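Local atomic coordinates of heme peroxidase (Bacteroides thetaiotaomicron, PDB entry 2GVK), a protein that probably uses hydrogen peroxide to oxidise dyes and related substrates at a heme, as a member of the dye-decolorizing peroxidase family. Residues 122-125 against 126-130. Residues are numbered along the deposited sequence; the frame is centred on the assembly and turned at random. Where two conformers were deposited one is given.
With EDO (1,2-ethanediol), chain J.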
ATOM      1  N   PHE A 122       6.053  14.310  14.969  1.00 10.68           N
ATOM      2  CA  PHE A 122       7.228  15.044  15.437  1.00 10.70           C
ATOM      3  C   PHE A 122       7.343  16.383  14.743  1.00 11.04           C
ATOM      4  O   PHE A 122       7.593  17.383  15.374  1.00 11.42           O
ATOM      5  CB  PHE A 122       8.531  14.238  15.212  1.00 10.73           C
ATOM      6  CG  PHE A 122       9.760  15.079  15.256  1.00 10.29           C
ATOM      7  CD1 PHE A 122      10.278  15.501  16.461  1.00 10.83           C
ATOM      8  CD2 PHE A 122      10.358  15.537  14.078  1.00 11.06           C
ATOM      9  CE1 PHE A 122      11.368  16.331  16.501  1.00  9.63           C
ATOM     10  CE2 PHE A 122      11.478  16.351  14.118  1.00 12.42           C
ATOM     11  CZ  PHE A 122      11.964  16.770  15.332  1.00 10.60           C
ATOM     12  N   GLU A 123       7.154  16.401  13.441  1.00 10.97           N
ATOM     13  CA  GLU A 123       7.291  17.633  12.675  1.00 11.69           C
ATOM     14  C   GLU A 123       6.363  18.725  13.241  1.00 11.39           C
ATOM     15  O   GLU A 123       6.797  19.849  13.547  1.00 11.27           O
ATOM     16  CB  GLU A 123       6.970  17.360  11.192  1.00 12.32           C
ATOM     17  CG  GLU A 123       6.897  18.599  10.310  1.00 17.55           C
ATOM     18  CD  GLU A 123       8.232  19.080   9.889  1.00 24.61           C
ATOM     19  OE1 GLU A 123       9.232  18.752  10.578  1.00 28.01           O
ATOM     20  OE2 GLU A 123       8.310  19.737   8.819  1.00 27.83           O
ATOM     21  N   PHE A 124       5.102  18.386  13.386  1.00 11.36           N
ATOM     22  CA  PHE A 124       4.105  19.307  13.897  1.00 11.16           C
ATOM     23  C   PHE A 124       4.466  19.754  15.321  1.00 11.08           C
ATOM     24  O   PHE A 124       4.453  20.936  15.634  1.00 10.61           O
ATOM     25  CB  PHE A 124       2.732  18.622  13.886  1.00 11.37           C
ATOM     26  CG  PHE A 124       1.554  19.583  14.012  1.00 11.39           C
ATOM     27  CD1 PHE A 124       1.123  19.997  15.249  1.00 12.40           C
ATOM     28  CD2 PHE A 124       0.875  20.050  12.866  1.00 10.57           C
ATOM     29  CE1 PHE A 124       0.026  20.835  15.372  1.00 12.70           C
ATOM     30  CE2 PHE A 124      -0.203  20.867  12.983  1.00 11.55           C
ATOM     31  CZ  PHE A 124      -0.647  21.256  14.237  1.00 11.88           C
ATOM     32  N   ALA A 125       4.819  18.795  16.166  1.00 10.83           N
ATOM     33  CA  ALA A 125       5.158  19.095  17.527  1.00 10.50           C
ATOM     34  C   ALA A 125       6.387  20.014  17.641  1.00 10.56           C
ATOM     35  O   ALA A 125       6.441  20.854  18.522  1.00 10.67           O
ATOM     36  CB  ALA A 125       5.372  17.798  18.321  1.00 10.85           C
ATOM     37  N   SER A 126       7.360  19.852  16.744  1.00 10.35           N
ATOM     38  CA  SER A 126       8.556  20.674  16.778  0.50 10.27           C
ATOM     39  C   SER A 126       8.213  22.132  16.447  1.00 10.50           C
ATOM     40  O   SER A 126       8.787  23.054  17.018  1.00 10.61           O
ATOM     41  CB  SER A 126       9.638  20.124  15.821  0.50 10.34           C
ATOM     42  OG  SER A 126       9.325  20.386  14.466  0.50  8.62           O
ATOM     43  N   ILE A 127       7.263  22.328  15.547  1.00 10.75           N
ATOM     44  CA  ILE A 127       6.855  23.672  15.187  0.50 10.96           C
ATOM     45  C   ILE A 127       6.103  24.321  16.369  1.00 11.00           C
ATOM     46  O   ILE A 127       6.329  25.481  16.676  1.00 11.22           O
ATOM     47  CB  ILE A 127       6.035  23.675  13.896  0.50 11.07           C
ATOM     48  CG1 ILE A 127       6.943  23.252  12.711  0.50 11.33           C
ATOM     49  CG2 ILE A 127       5.445  25.047  13.645  0.50 11.86           C
ATOM     50  CD1 ILE A 127       6.203  22.807  11.495  0.50 12.77           C
ATOM     51  N   LEU A 128       5.287  23.528  17.078  1.00 10.80           N
ATOM     52  CA  LEU A 128       4.619  24.013  18.312  1.00 10.86           C
ATOM     53  C   LEU A 128       5.665  24.436  19.350  1.00 10.85           C
ATOM     54  O   LEU A 128       5.538  25.479  19.984  1.00 11.17           O
ATOM     55  CB  LEU A 128       3.709  22.931  18.912  1.00 10.96           C
ATOM     56  CG  LEU A 128       2.484  22.541  18.110  1.00 11.11           C
ATOM     57  CD1 LEU A 128       1.784  21.354  18.776  1.00 12.88           C
ATOM     58  CD2 LEU A 128       1.529  23.711  17.958  1.00 13.77           C
ATOM     59  N   ASP A 129       6.714  23.621  19.495  1.00 10.98           N
ATOM     60  CA  ASP A 129       7.809  23.924  20.431  1.00 11.33           C
ATOM     61  C   ASP A 129       8.418  25.288  20.105  1.00 11.80           C
ATOM     62  O   ASP A 129       8.608  26.128  20.988  1.00 11.75           O
ATOM     63  CB  ASP A 129       8.873  22.813  20.350  1.00 11.23           C
ATOM     64  CG  ASP A 129      10.097  23.081  21.251  1.00 12.38           C
ATOM     65  OD1 ASP A 129       9.928  23.569  22.407  1.00 13.59           O
ATOM     66  OD2 ASP A 129      11.237  22.729  20.815  1.00 12.94           O
ATOM     67  N   GLU A 130       8.713  25.498  18.831  1.00 11.97           N
ATOM     68  CA  GLU A 130       9.294  26.750  18.362  1.00 12.54           C
ATOM     69  C   GLU A 130       8.364  27.939  18.583  1.00 12.04           C
ATOM     70  O   GLU A 130       8.788  28.987  19.069  1.00 11.83           O
ATOM     71  CB  GLU A 130       9.642  26.647  16.874  1.00 13.15           C
ATOM     72  CG  GLU A 130      10.808  25.700  16.586  1.00 18.04           C
ATOM     73  CD  GLU A 130      10.896  25.268  15.103  1.00 25.53           C
ATOM     74  OE1 GLU A 130      10.046  25.716  14.277  1.00 29.07           O
ATOM     75  OE2 GLU A 130      11.783  24.447  14.791  1.00 27.90           O
TER
HETATM   76  C1  EDO J 325      10.958  24.493  26.130  1.00 44.67           C
HETATM   77  O1  EDO J 325      10.283  23.610  27.041  1.00 46.54           O
HETATM   78  C2  EDO J 325      11.649  23.665  25.072  1.00 42.84           C
HETATM   79  O2  EDO J 325      11.881  24.420  23.887  1.00 41.50           O
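In the conformer described, a chi1 of 74° sets S126 OG between its own backbone N and carbonyl carbon and turns the hydroxyl back along helix 118-131, where it donates to E123 O at 2.7 Å. I127 N reaches the same carbonyl oxygen at 3.2 Å, from the same face of its plane as S126 OG, so two donors grip one acceptor. The i to i+4 bonding runs on from S126 N to F122 O at 2.8 Å, L128 N to F124 O and D129 N to A125 O. With CG of F124 anti to the backbone N (chi1 -163°), the ring stands out from the helix, and L128 CD1 meets its edge near the ring plane, 3.8 Å from F124 CD1. L128 CG also comes within 3.5 Å of F124 O, and the side chain packs on V45 of helix 38-59 and F111 of strand 109-115. An alanine in place of L128 would probably leave the F124 ring edge without its aliphatic neighbour and open a gap toward V45 and F111. On another side, S126 CB sits above one face of the F122 ring, offset toward the rim, 4.1 Å from CZ. F122 also meets F145 and Y147 of the second subunit, while E123 joins R59 by a salt bridge and Y147 of that subunit by a hydrogen bond. D129 OD1 accepts a hydrogen bond from O2 of an ethanediol probably left from crystallisation, at 2.6 Å, and D129 OD2 is hydrogen-bonded to Y259 OH of the second subunit. F124 and L128 thus pack into their own chain, whereas the second subunit receives both the apolar ring of F122 and a carboxylate oxygen each from E123 and D129; in this conformer the buried serine hydroxyl finds its acceptor within its own helix.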